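PDB 4O7K: protein osa from Shigella flexneri, which suppresses the oncogenicity of Agrobacterium tumefaciens and acts as a plasmid fertility inhibition factor, belonging to the ParB/Srx superfamily. Local coordinates for residues V43-P48 / D66-V71; W145-A148 / V153-V156; G130-C135 / A164-E169. The protein carries 1 engineered substitution. One frame throughout, in Å; residues are numbered along the deposited sequence.

Contact 1 of 3, residues V43-P48 / D66-V71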
ATOM      1  N   VAL A  43       2.274   3.905  16.847  1.00 34.18           N
ATOM      2  CA  VAL A  43       3.125   3.096  15.997  1.00 32.58           C
ATOM      3  C   VAL A  43       3.495   3.907  14.765  1.00 31.86           C
ATOM      4  O   VAL A  43       2.621   4.397  14.049  1.00 29.92           O
ATOM      5  CB  VAL A  43       2.444   1.794  15.594  1.00 29.19           C
ATOM      6  CG1 VAL A  43       3.333   1.000  14.642  1.00 32.14           C
ATOM      7  CG2 VAL A  43       2.118   0.979  16.838  1.00 33.30           C
ATOM      8  N   VAL A  44       4.795   4.076  14.546  1.00 30.06           N
ATOM      9  CA  VAL A  44       5.289   4.817  13.395  1.00 29.53           C
ATOM     10  C   VAL A  44       6.348   4.008  12.663  1.00 32.08           C
ATOM     11  O   VAL A  44       7.220   3.402  13.291  1.00 27.68           O
ATOM     12  CB  VAL A  44       5.876   6.182  13.810  1.00 31.98           C
ATOM     13  CG1 VAL A  44       6.560   6.861  12.621  1.00 27.04           C
ATOM     14  CG2 VAL A  44       4.778   7.074  14.381  1.00 35.41           C
ATOM     15  N   TRP A  45       6.256   3.973  11.338  1.00 30.86           N
ATOM     16  CA  TRP A  45       7.313   3.380  10.526  1.00 24.61           C
ATOM     17  C   TRP A  45       8.085   4.428   9.751  1.00 24.99           C
ATOM     18  O   TRP A  45       7.516   5.405   9.268  1.00 26.33           O
ATOM     19  CB  TRP A  45       6.761   2.385   9.518  1.00 24.57           C
ATOM     20  CG  TRP A  45       6.073   1.202  10.056  1.00 25.80           C
ATOM     21  CD1 TRP A  45       6.617  -0.024  10.302  1.00 24.20           C
ATOM     22  CD2 TRP A  45       4.678   1.092  10.353  1.00 23.68           C
ATOM     23  NE1 TRP A  45       5.652  -0.886  10.764  1.00 25.20           N
ATOM     24  CE2 TRP A  45       4.450  -0.228  10.800  1.00 25.82           C
ATOM     25  CE3 TRP A  45       3.603   1.985  10.300  1.00 24.40           C
ATOM     26  CZ2 TRP A  45       3.184  -0.677  11.185  1.00 26.17           C
ATOM     27  CZ3 TRP A  45       2.340   1.530  10.678  1.00 25.25           C
ATOM     28  CH2 TRP A  45       2.152   0.215  11.123  1.00 23.63           C
ATOM     29  N   ARG A  46       9.390   4.195   9.630  1.00 25.62           N
ATOM     30  CA  ARG A  46      10.209   4.860   8.641  1.00 27.04           C
ATOM     31  C   ARG A  46      10.157   4.022   7.372  1.00 24.30           C
ATOM     32  O   ARG A  46      10.326   2.801   7.424  1.00 24.44           O
ATOM     33  CB  ARG A  46      11.656   5.010   9.140  1.00 25.69           C
ATOM     34  CG  ARG A  46      12.622   5.509   8.070  1.00 28.16           C
ATOM     35  CD  ARG A  46      14.099   5.440   8.495  1.00 33.49           C
ATOM     36  NE  ARG A  46      14.945   5.774   7.348  1.00 37.75           N
ATOM     37  CZ  ARG A  46      15.631   4.896   6.622  1.00 28.46           C
ATOM     38  NH1 ARG A  46      15.638   3.603   6.934  1.00 29.54           N
ATOM     39  NH2 ARG A  46      16.321   5.319   5.571  1.00 31.41           N
ATOM     40  N   LEU A  47       9.904   4.660   6.237  1.00 24.38           N
ATOM     41  CA  LEU A  47       9.883   3.935   4.966  1.00 25.95           C
ATOM     42  C   LEU A  47      10.974   4.489   4.058  1.00 26.79           C
ATOM     43  O   LEU A  47      10.962   5.671   3.729  1.00 27.94           O
ATOM     44  CB  LEU A  47       8.505   4.043   4.284  1.00 23.95           C
ATOM     45  CG  LEU A  47       7.319   3.315   4.922  1.00 24.92           C
ATOM     46  CD1 LEU A  47       6.828   4.101   6.119  1.00 31.63           C
ATOM     47  CD2 LEU A  47       6.186   3.180   3.921  1.00 31.26           C
ATOM     48  N   PRO A  48      11.937   3.637   3.673  1.00 30.16           N
ATOM     49  CA  PRO A  48      12.954   4.060   2.706  1.00 35.43           C
ATOM     50  C   PRO A  48      12.284   4.379   1.376  1.00 34.95           C
ATOM     51  O   PRO A  48      11.390   3.633   0.972  1.00 31.71           O
ATOM     52  CB  PRO A  48      13.867   2.837   2.572  1.00 36.98           C
ATOM     53  CG  PRO A  48      13.497   1.920   3.724  1.00 33.69           C
ATOM     54  CD  PRO A  48      12.071   2.219   4.047  1.00 32.81           C
ATOM     55  N   ASP A  66      -8.404  -3.580  14.030  1.00 30.27           N
ATOM     56  CA  ASP A  66      -7.846  -3.632  12.680  1.00 24.46           C
ATOM     57  C   ASP A  66      -6.606  -4.520  12.655  1.00 26.99           C
ATOM     58  O   ASP A  66      -6.039  -4.840  13.697  1.00 28.15           O
ATOM     59  CB  ASP A  66      -7.464  -2.243  12.181  1.00 29.85           C
ATOM     60  CG  ASP A  66      -8.657  -1.371  11.889  1.00 29.54           C
ATOM     61  OD1 ASP A  66      -9.731  -1.913  11.545  1.00 32.50           O
ATOM     62  OD2 ASP A  66      -8.503  -0.135  11.993  1.00 30.79           O
ATOM     63  N   PHE A  67      -6.189  -4.904  11.457  1.00 22.57           N
ATOM     64  CA  PHE A  67      -4.984  -5.700  11.277  1.00 24.66           C
ATOM     65  C   PHE A  67      -4.038  -4.999  10.325  1.00 29.08           C
ATOM     66  O   PHE A  67      -4.471  -4.345   9.379  1.00 25.92           O
ATOM     67  CB  PHE A  67      -5.328  -7.090  10.737  1.00 23.73           C
ATOM     68  CG  PHE A  67      -5.798  -8.045  11.785  1.00 28.03           C
ATOM     69  CD1 PHE A  67      -7.056  -7.913  12.350  1.00 32.42           C
ATOM     70  CD2 PHE A  67      -4.979  -9.073  12.213  1.00 28.12           C
ATOM     71  CE1 PHE A  67      -7.477  -8.787  13.325  1.00 32.22           C
ATOM     72  CE2 PHE A  67      -5.397  -9.955  13.183  1.00 27.90           C
ATOM     73  CZ  PHE A  67      -6.641  -9.809  13.746  1.00 29.98           C
ATOM     74  N   ILE A  68      -2.741  -5.122  10.578  1.00 27.90           N
ATOM     75  CA  ILE A  68      -1.757  -4.581   9.656  1.00 24.13           C
ATOM     76  C   ILE A  68      -1.246  -5.678   8.732  1.00 22.60           C
ATOM     77  O   ILE A  68      -0.940  -6.790   9.166  1.00 27.00           O
ATOM     78  CB  ILE A  68      -0.592  -3.925  10.410  1.00 26.38           C
ATOM     79  CG1 ILE A  68      -1.064  -2.592  11.015  1.00 25.09           C
ATOM     80  CG2 ILE A  68       0.584  -3.696   9.468  1.00 24.47           C
ATOM     81  CD1 ILE A  68      -0.276  -2.167  12.229  1.00 31.75           C
ATOM     82  N   VAL A  69      -1.175  -5.354   7.448  1.00 22.86           N
ATOM     83  CA  VAL A  69      -0.534  -6.216   6.477  1.00 22.26           C
ATOM     84  C   VAL A  69       0.605  -5.434   5.817  1.00 25.51           C
ATOM     85  O   VAL A  69       0.410  -4.314   5.329  1.00 21.38           O
ATOM     86  CB  VAL A  69      -1.517  -6.713   5.401  1.00 23.85           C
ATOM     87  CG1 VAL A  69      -0.833  -7.698   4.465  1.00 26.60           C
ATOM     88  CG2 VAL A  69      -2.753  -7.343   6.063  1.00 25.68           C
ATOM     89  N   TYR A  70       1.794  -6.014   5.834  1.00 22.96           N
ATOM     90  CA  TYR A  70       2.917  -5.443   5.097  1.00 21.95           C
ATOM     91  C   TYR A  70       2.857  -5.988   3.691  1.00 24.88           C
ATOM     92  O   TYR A  70       2.947  -7.202   3.491  1.00 21.92           O
ATOM     93  CB  TYR A  70       4.249  -5.795   5.750  1.00 21.05           C
ATOM     94  CG  TYR A  70       4.376  -5.249   7.148  1.00 23.11           C
ATOM     95  CD1 TYR A  70       4.489  -3.882   7.372  1.00 23.49           C
ATOM     96  CD2 TYR A  70       4.357  -6.097   8.244  1.00 27.55           C
ATOM     97  CE1 TYR A  70       4.587  -3.375   8.654  1.00 26.93           C
ATOM     98  CE2 TYR A  70       4.444  -5.605   9.522  1.00 27.98           C
ATOM     99  CZ  TYR A  70       4.570  -4.248   9.720  1.00 32.27           C
ATOM    100  OH  TYR A  70       4.671  -3.770  10.996  1.00 31.32           O
ATOM    101  N   VAL A  71       2.689  -5.112   2.708  1.00 23.83           N
ATOM    102  CA  VAL A  71       2.494  -5.620   1.362  1.00 24.43           C
ATOM    103  C   VAL A  71       3.681  -5.358   0.456  1.00 25.20           C
ATOM    104  O   VAL A  71       4.399  -4.362   0.579  1.00 24.02           O
ATOM    105  CB  VAL A  71       1.207  -5.040   0.684  1.00 24.41           C
ATOM    106  CG1 VAL A  71      -0.028  -5.355   1.525  1.00 23.29           C
ATOM    107  CG2 VAL A  71       1.329  -3.550   0.456  1.00 22.68           C
TER
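Trp-45 reaches across from strand 44-47 and meets Tyr-70 and Ile-68 of strand 67-71 with the far rim of its indole. The backbones stay well apart, 11.3 Å between the CA atoms of Trp-45 and Tyr-70, so side chains alone do the bridging.

One hydrogen bond crosses between the segments. The indole N-H of Trp-45 NE1 is given to Tyr-70 OH at 3.1 Å. The phenol oxygen lies close to the indole plane, but the bond is bent, with an N-H...O angle of 138°. It gives a buried indole nitrogen a partner and ties the rotation of the tryptophan to the position of the tyrosine.

The aromatic and apolar contacts fill in around it. The two rings stand nearly perpendicular, planes at 83°, with Trp-45 CE2 3.8 Å from Tyr-70 CE1 and in the plane of the phenol at its edge. Ile-68 comes from the opposite direction: its CD1 meets Trp-45 CH2 at 3.6 Å, in the indole plane. Having CG1 anti to the carbonyl carbon (chi1 -73°), Ile-68 sends CD1 to the tryptophan and leaves CG2 to lie over one face of Tyr-70, while Val-43 CG1 covers a face of Trp-45.

Pro-155 of the neighbouring strand 153-158 touches both aromatic residues, and Leu-182 of helix 179-189 packs on Trp-45 and Ile-68. The arrangement is a side-chain bridge between two beta-sheets, one mixed and one antiparallel, within the buried interior of this alpha/beta protein.

Contact 2 of 3, residues W145-A148 / V153-V156. With PO4 (phosphate ion), chain C.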
ATOM      1  N   TRP A 145       1.176   7.591  -4.214  1.00 23.86           N
ATOM      2  CA  TRP A 145       2.435   8.267  -3.922  1.00 26.33           C
ATOM      3  C   TRP A 145       3.508   7.212  -3.658  1.00 29.03           C
ATOM      4  O   TRP A 145       4.573   7.236  -4.275  1.00 25.11           O
ATOM      5  CB  TRP A 145       2.278   9.220  -2.727  1.00 26.49           C
ATOM      6  CG  TRP A 145       3.487  10.116  -2.486  1.00 30.41           C
ATOM      7  CD1 TRP A 145       3.681  11.391  -2.959  1.00 32.68           C
ATOM      8  CD2 TRP A 145       4.660   9.794  -1.721  1.00 33.81           C
ATOM      9  NE1 TRP A 145       4.897  11.877  -2.532  1.00 31.41           N
ATOM     10  CE2 TRP A 145       5.518  10.916  -1.772  1.00 30.62           C
ATOM     11  CE3 TRP A 145       5.068   8.662  -1.001  1.00 28.45           C
ATOM     12  CZ2 TRP A 145       6.753  10.942  -1.129  1.00 30.73           C
ATOM     13  CZ3 TRP A 145       6.293   8.691  -0.362  1.00 27.39           C
ATOM     14  CH2 TRP A 145       7.123   9.827  -0.429  1.00 29.14           C
ATOM     15  N   LEU A 146       3.192   6.252  -2.786  1.00 25.34           N
ATOM     16  CA  LEU A 146       4.140   5.206  -2.410  1.00 29.46           C
ATOM     17  C   LEU A 146       4.524   4.369  -3.616  1.00 30.64           C
ATOM     18  O   LEU A 146       5.695   4.063  -3.826  1.00 26.70           O
ATOM     19  CB  LEU A 146       3.563   4.307  -1.300  1.00 24.17           C
ATOM     20  CG  LEU A 146       3.308   4.941   0.077  1.00 26.87           C
ATOM     21  CD1 LEU A 146       2.285   4.128   0.859  1.00 23.17           C
ATOM     22  CD2 LEU A 146       4.602   5.043   0.865  1.00 24.36           C
ATOM     23  N   LEU A 147       3.531   4.015  -4.418  1.00 25.79           N
ATOM     24  CA  LEU A 147       3.765   3.187  -5.597  1.00 26.23           C
ATOM     25  C   LEU A 147       4.614   3.917  -6.644  1.00 29.49           C
ATOM     26  O   LEU A 147       5.583   3.361  -7.178  1.00 26.89           O
ATOM     27  CB  LEU A 147       2.431   2.749  -6.192  1.00 24.79           C
ATOM     28  CG  LEU A 147       1.702   1.689  -5.370  1.00 25.14           C
ATOM     29  CD1 LEU A 147       0.387   1.336  -6.057  1.00 28.11           C
ATOM     30  CD2 LEU A 147       2.590   0.452  -5.184  1.00 25.01           C
ATOM     31  N   ALA A 148       4.261   5.169  -6.914  1.00 29.46           N
ATOM     32  CA  ALA A 148       4.982   5.964  -7.906  1.00 29.28           C
ATOM     33  C   ALA A 148       6.410   6.227  -7.445  1.00 28.01           C
ATOM     34  O   ALA A 148       7.309   6.391  -8.269  1.00 30.51           O
ATOM     35  CB  ALA A 148       4.252   7.282  -8.181  1.00 29.49           C
ATOM     36  N   VAL A 153       7.994  -2.002   0.163  1.00 25.74           N
ATOM     37  CA  VAL A 153       7.039  -2.618   1.080  1.00 22.26           C
ATOM     38  C   VAL A 153       6.449  -1.516   1.951  1.00 27.16           C
ATOM     39  O   VAL A 153       7.159  -0.599   2.384  1.00 23.02           O
ATOM     40  CB  VAL A 153       7.708  -3.716   1.965  1.00 28.95           C
ATOM     41  CG1 VAL A 153       6.713  -4.315   2.957  1.00 25.21           C
ATOM     42  CG2 VAL A 153       8.310  -4.817   1.102  1.00 26.30           C
ATOM     43  N   PHE A 154       5.141  -1.576   2.184  1.00 25.16           N
ATOM     44  CA  PHE A 154       4.522  -0.636   3.092  1.00 23.48           C
ATOM     45  C   PHE A 154       3.352  -1.319   3.791  1.00 24.49           C
ATOM     46  O   PHE A 154       2.810  -2.304   3.283  1.00 25.51           O
ATOM     47  CB  PHE A 154       4.091   0.651   2.354  1.00 25.57           C
ATOM     48  CG  PHE A 154       3.282   0.419   1.095  1.00 25.83           C
ATOM     49  CD1 PHE A 154       1.913   0.236   1.161  1.00 26.08           C
ATOM     50  CD2 PHE A 154       3.893   0.445  -0.150  1.00 24.25           C
ATOM     51  CE1 PHE A 154       1.163   0.044   0.011  1.00 26.76           C
ATOM     52  CE2 PHE A 154       3.153   0.261  -1.309  1.00 28.01           C
ATOM     53  CZ  PHE A 154       1.787   0.058  -1.232  1.00 27.06           C
ATOM     54  N   PRO A 155       2.987  -0.826   4.977  1.00 23.41           N
ATOM     55  CA  PRO A 155       1.845  -1.406   5.688  1.00 23.76           C
ATOM     56  C   PRO A 155       0.516  -0.832   5.205  1.00 23.03           C
ATOM     57  O   PRO A 155       0.470   0.313   4.746  1.00 22.45           O
ATOM     58  CB  PRO A 155       2.096  -1.023   7.148  1.00 22.25           C
ATOM     59  CG  PRO A 155       3.022   0.149   7.104  1.00 25.65           C
ATOM     60  CD  PRO A 155       3.662   0.227   5.753  1.00 25.31           C
ATOM     61  N   VAL A 156      -0.533  -1.636   5.306  1.00 24.60           N
ATOM     62  CA  VAL A 156      -1.896  -1.186   5.047  1.00 21.56           C
ATOM     63  C   VAL A 156      -2.767  -1.757   6.156  1.00 23.09           C
ATOM     64  O   VAL A 156      -2.347  -2.666   6.879  1.00 25.44           O
ATOM     65  CB  VAL A 156      -2.426  -1.633   3.668  1.00 23.01           C
ATOM     66  CG1 VAL A 156      -1.642  -0.979   2.536  1.00 23.23           C
ATOM     67  CG2 VAL A 156      -2.390  -3.158   3.545  1.00 26.40           C
TER
HETATM   68  P   PO4 C 202       7.742  14.355  -4.132  1.00 45.99           P
HETATM   69  O1  PO4 C 202       6.353  13.890  -4.543  1.00 40.55           O
HETATM   70  O2  PO4 C 202       8.786  13.427  -4.706  1.00 42.82           O
HETATM   71  O3  PO4 C 202       8.004  15.754  -4.641  1.00 56.34           O
HETATM   72  O4  PO4 C 202       7.844  14.372  -2.627  1.00 46.01           O
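Leu-146 and Leu-147, consecutive residues of helix 140-148, both close on the ring of Phe-154 in strand 153-158. Only four residues separate the two segments, so the chain leaves the helix and turns back to lay the strand alongside it.

The strand opens with Val-153, whose side chain packs on Leu-30, Pro-33 and Val-173 rather than on the helix. Phe-154 comes next and carries the contact. Its CG sits between the backbone N and the carbonyl carbon (chi1 50°), and from there the ring projects to the helix. Leu-146 CD1 lies over one face, 4.0 Å from the ring centroid and 18° off the normal, a CH-pi contact; the methyl is displaced toward the CG side, with CG itself 3.8 Å away. Leu-146 CB adds a touch at Phe-154 CD2, 4.0 Å. Leu-147 works at the rim instead: its CD2 is in the ring plane and meets Phe-154 CE2 at 3.9 Å, the two side chains crossing at about a right angle. Phe-76 meets Phe-154 edge-to-face, and Leu-47 touches both Phe-154 and Leu-146.

Pro-155 starts out away from the helix and packs on Ile-68 and Tyr-70 of strand 67-72 and on Trp-45, and Val-156 packs on Val-71 of strand 67-72.

On the helix, Trp-145 points to other company: its NE1 gives a bent hydrogen bond to PO4 O1 at 3.2 Å, and His-149 and His-52 also bind this phosphate, which probably came from the crystallisation liquor. Neighbouring residues of the helix thus face different surroundings. Between helix and strand no hydrogen bond forms; dispersion and CH-pi contact alone hold Phe-154 against the two leucines, deep in the core.

Contact 3 of 3, residues G130-C135 / A164-E169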
ATOM      1  N   GLY A 130     -14.600 -12.735 -11.266  1.00 34.21           N
ATOM      2  CA  GLY A 130     -14.021 -14.026 -10.966  1.00 42.16           C
ATOM      3  C   GLY A 130     -12.552 -14.031 -10.586  1.00 39.03           C
ATOM      4  O   GLY A 130     -11.951 -15.101 -10.544  1.00 51.09           O
ATOM      5  N   HIS A 131     -11.956 -12.867 -10.313  1.00 36.31           N
ATOM      6  CA  HIS A 131     -10.569 -12.862  -9.829  1.00 35.17           C
ATOM      7  C   HIS A 131     -10.341 -11.989  -8.595  1.00 32.25           C
ATOM      8  O   HIS A 131     -11.139 -11.114  -8.256  1.00 30.28           O
ATOM      9  CB  HIS A 131      -9.588 -12.440 -10.942  1.00 40.46           C
ATOM     10  CG  HIS A 131      -9.858 -11.092 -11.538  1.00 44.16           C
ATOM     11  ND1 HIS A 131     -10.426 -10.929 -12.781  1.00 39.70           N
ATOM     12  CD2 HIS A 131      -9.608  -9.839 -11.075  1.00 37.52           C
ATOM     13  CE1 HIS A 131     -10.529  -9.639 -13.058  1.00 39.18           C
ATOM     14  NE2 HIS A 131     -10.047  -8.958 -12.036  1.00 35.91           N
ATOM     15  N   PHE A 132      -9.236 -12.256  -7.914  1.00 31.35           N
ATOM     16  CA  PHE A 132      -8.872 -11.513  -6.721  1.00 25.59           C
ATOM     17  C   PHE A 132      -8.506 -10.071  -7.068  1.00 26.23           C
ATOM     18  O   PHE A 132      -7.867  -9.815  -8.087  1.00 29.04           O
ATOM     19  CB  PHE A 132      -7.701 -12.189  -6.004  1.00 24.30           C
ATOM     20  CG  PHE A 132      -7.308 -11.498  -4.747  1.00 28.74           C
ATOM     21  CD1 PHE A 132      -7.953 -11.793  -3.557  1.00 30.24           C
ATOM     22  CD2 PHE A 132      -6.324 -10.515  -4.754  1.00 23.41           C
ATOM     23  CE1 PHE A 132      -7.612 -11.137  -2.391  1.00 30.16           C
ATOM     24  CE2 PHE A 132      -5.982  -9.857  -3.594  1.00 26.89           C
ATOM     25  CZ  PHE A 132      -6.627 -10.171  -2.406  1.00 24.29           C
ATOM     26  N   ALA A 133      -8.904  -9.134  -6.212  1.00 24.96           N
ATOM     27  CA  ALA A 133      -8.477  -7.752  -6.358  1.00 28.62           C
ATOM     28  C   ALA A 133      -8.447  -7.053  -5.006  1.00 25.53           C
ATOM     29  O   ALA A 133      -8.923  -7.587  -4.009  1.00 24.32           O
ATOM     30  CB  ALA A 133      -9.404  -6.995  -7.332  1.00 22.38           C
ATOM     31  N   VAL A 134      -7.869  -5.856  -4.975  1.00 25.36           N
ATOM     32  CA  VAL A 134      -7.936  -5.046  -3.767  0.53 25.10           C
ATOM     33  C   VAL A 134      -8.687  -3.754  -4.047  1.00 25.68           C
ATOM     34  O   VAL A 134      -8.580  -3.165  -5.124  1.00 25.57           O
ATOM     35  CB  VAL A 134      -6.537  -4.723  -3.188  0.53 23.88           C
ATOM     36  CG1 VAL A 134      -5.818  -5.999  -2.802  0.53 24.61           C
ATOM     37  CG2 VAL A 134      -5.710  -3.933  -4.171  0.53 21.70           C
ATOM     38  N   CYS A 135      -9.491  -3.340  -3.074  1.00 24.89           N
ATOM     39  CA  CYS A 135     -10.239  -2.096  -3.175  1.00 21.02           C
ATOM     40  C   CYS A 135     -10.031  -1.314  -1.875  1.00 24.45           C
ATOM     41  O   CYS A 135      -9.353  -1.790  -0.951  1.00 24.11           O
ATOM     42  CB  CYS A 135     -11.741  -2.353  -3.444  1.00 20.71           C
ATOM     43  SG  CYS A 135     -12.562  -3.333  -2.155  1.00 24.60           S
ATOM     44  N   ALA A 164      -7.437  -9.780   6.466  1.00 24.57           N
ATOM     45  CA  ALA A 164      -6.009  -9.506   6.555  1.00 28.23           C
ATOM     46  C   ALA A 164      -5.206 -10.704   6.067  1.00 26.74           C
ATOM     47  O   ALA A 164      -4.226 -10.551   5.346  1.00 21.88           O
ATOM     48  CB  ALA A 164      -5.617  -9.144   7.990  1.00 21.37           C
ATOM     49  N   VAL A 165      -5.644 -11.905   6.427  1.00 25.81           N
ATOM     50  CA  VAL A 165      -4.916 -13.094   6.012  1.00 24.07           C
ATOM     51  C   VAL A 165      -5.022 -13.281   4.495  1.00 28.83           C
ATOM     52  O   VAL A 165      -4.039 -13.657   3.843  1.00 25.10           O
ATOM     53  CB  VAL A 165      -5.413 -14.356   6.766  1.00 25.61           C
ATOM     54  CG1 VAL A 165      -4.863 -15.623   6.122  1.00 27.94           C
ATOM     55  CG2 VAL A 165      -4.983 -14.287   8.232  1.00 29.15           C
ATOM     56  N   MET A 166      -6.197 -12.985   3.936  1.00 25.20           N
ATOM     57  CA  MET A 166      -6.409 -13.021   2.491  1.00 22.39           C
ATOM     58  C   MET A 166      -5.515 -12.024   1.747  1.00 22.48           C
ATOM     59  O   MET A 166      -4.911 -12.362   0.728  1.00 24.26           O
ATOM     60  CB  MET A 166      -7.882 -12.729   2.167  1.00 21.38           C
ATOM     61  CG  MET A 166      -8.340 -13.327   0.874  1.00 28.28           C
ATOM     62  SD  MET A 166     -10.107 -12.971   0.643  1.00 34.97           S
ATOM     63  CE  MET A 166     -10.791 -13.536   2.194  1.00 23.80           C
ATOM     64  N   LEU A 167      -5.440 -10.792   2.247  1.00 21.96           N
ATOM     65  CA  LEU A 167      -4.505  -9.814   1.693  1.00 26.83           C
ATOM     66  C   LEU A 167      -3.059 -10.329   1.751  1.00 25.82           C
ATOM     67  O   LEU A 167      -2.336 -10.321   0.745  1.00 26.38           O
ATOM     68  CB  LEU A 167      -4.618  -8.482   2.441  1.00 29.10           C
ATOM     69  CG  LEU A 167      -5.876  -7.670   2.120  1.00 29.01           C
ATOM     70  CD1 LEU A 167      -6.104  -6.585   3.171  1.00 24.63           C
ATOM     71  CD2 LEU A 167      -5.791  -7.059   0.729  1.00 27.24           C
ATOM     72  N   ALA A 168      -2.637 -10.776   2.929  1.00 24.87           N
ATOM     73  CA  ALA A 168      -1.286 -11.303   3.097  1.00 27.78           C
ATOM     74  C   ALA A 168      -1.013 -12.443   2.108  1.00 27.48           C
ATOM     75  O   ALA A 168       0.041 -12.478   1.478  1.00 25.20           O
ATOM     76  CB  ALA A 168      -1.072 -11.769   4.535  1.00 23.92           C
ATOM     77  N   GLU A 169      -1.987 -13.342   1.940  1.00 25.55           N
ATOM     78  CA  GLU A 169      -1.861 -14.430   0.971  1.00 24.11           C
ATOM     79  C   GLU A 169      -1.497 -13.946  -0.430  1.00 29.12           C
ATOM     80  O   GLU A 169      -0.554 -14.446  -1.044  1.00 29.93           O
ATOM     81  CB  GLU A 169      -3.166 -15.231   0.879  1.00 26.82           C
ATOM     82  CG  GLU A 169      -3.129 -16.299  -0.207  1.00 31.47           C
ATOM     83  CD  GLU A 169      -4.460 -17.016  -0.384  1.00 35.19           C
ATOM     84  OE1 GLU A 169      -5.371 -16.806   0.440  1.00 33.19           O
ATOM     85  OE2 GLU A 169      -4.596 -17.784  -1.356  1.00 35.77           O
TER
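Phe-132 and Val-134, alternate residues of strand 131-135, turn their side chains to helix 164-169 and meet Met-166 and Leu-167. Strand and helix run at 111° to each other, with their axes 10.1 Å apart at closest approach.

One pair is purely aliphatic. In the conformer given here, one of two, Val-134 CG1 meets Leu-167 CD2 at 3.7 Å, methyl against methyl, as the two side chains pass at a slant. Both residues are buried.

The aromatic contacts lie nearer the surface. Phe-132, its CG anti to the backbone N (chi1 -178°), extends its ring to the helix. Met-166 CG approaches Phe-132 CE1 at 4.0 Å, so a methylene of the methionine, not its sulfur, does the touching. Leu-167 CD2 sits near the plane of the same ring, more loosely, at 4.5 Å from Phe-132 CZ. His-170, farther along the helix, stacks on the ring of Phe-132, and Pro-125 of strand 118-128 touches Phe-132, Met-166 and Leu-167.

No hydrogen bond crosses between the segments: helix and edge strand are joined by apolar contact, grading from buried Val-134 and Leu-167 to solvent-exposed Met-166.

How the contacts relate
Contacts 1 and 2 are buried, whereas contact 3 lies farther out and is partly buried. The antiparallel sheet joins contacts 1 and 2: strands 67-72 and 153-158 are backbone-paired neighbours, Val-69 O to Val-156 N and Val-71 N to Phe-154 O. The side chains of these two contacts also meet. Contact 3 meets contact 1 through Phe-67 and Val-69, which lie against Ala-164 of helix 161-171; it does not touch contact 2, though it encloses it along the chain. Only contact 1 has a hydrogen bond between its segments; contacts 2 and 3 are wholly apolar across theirs.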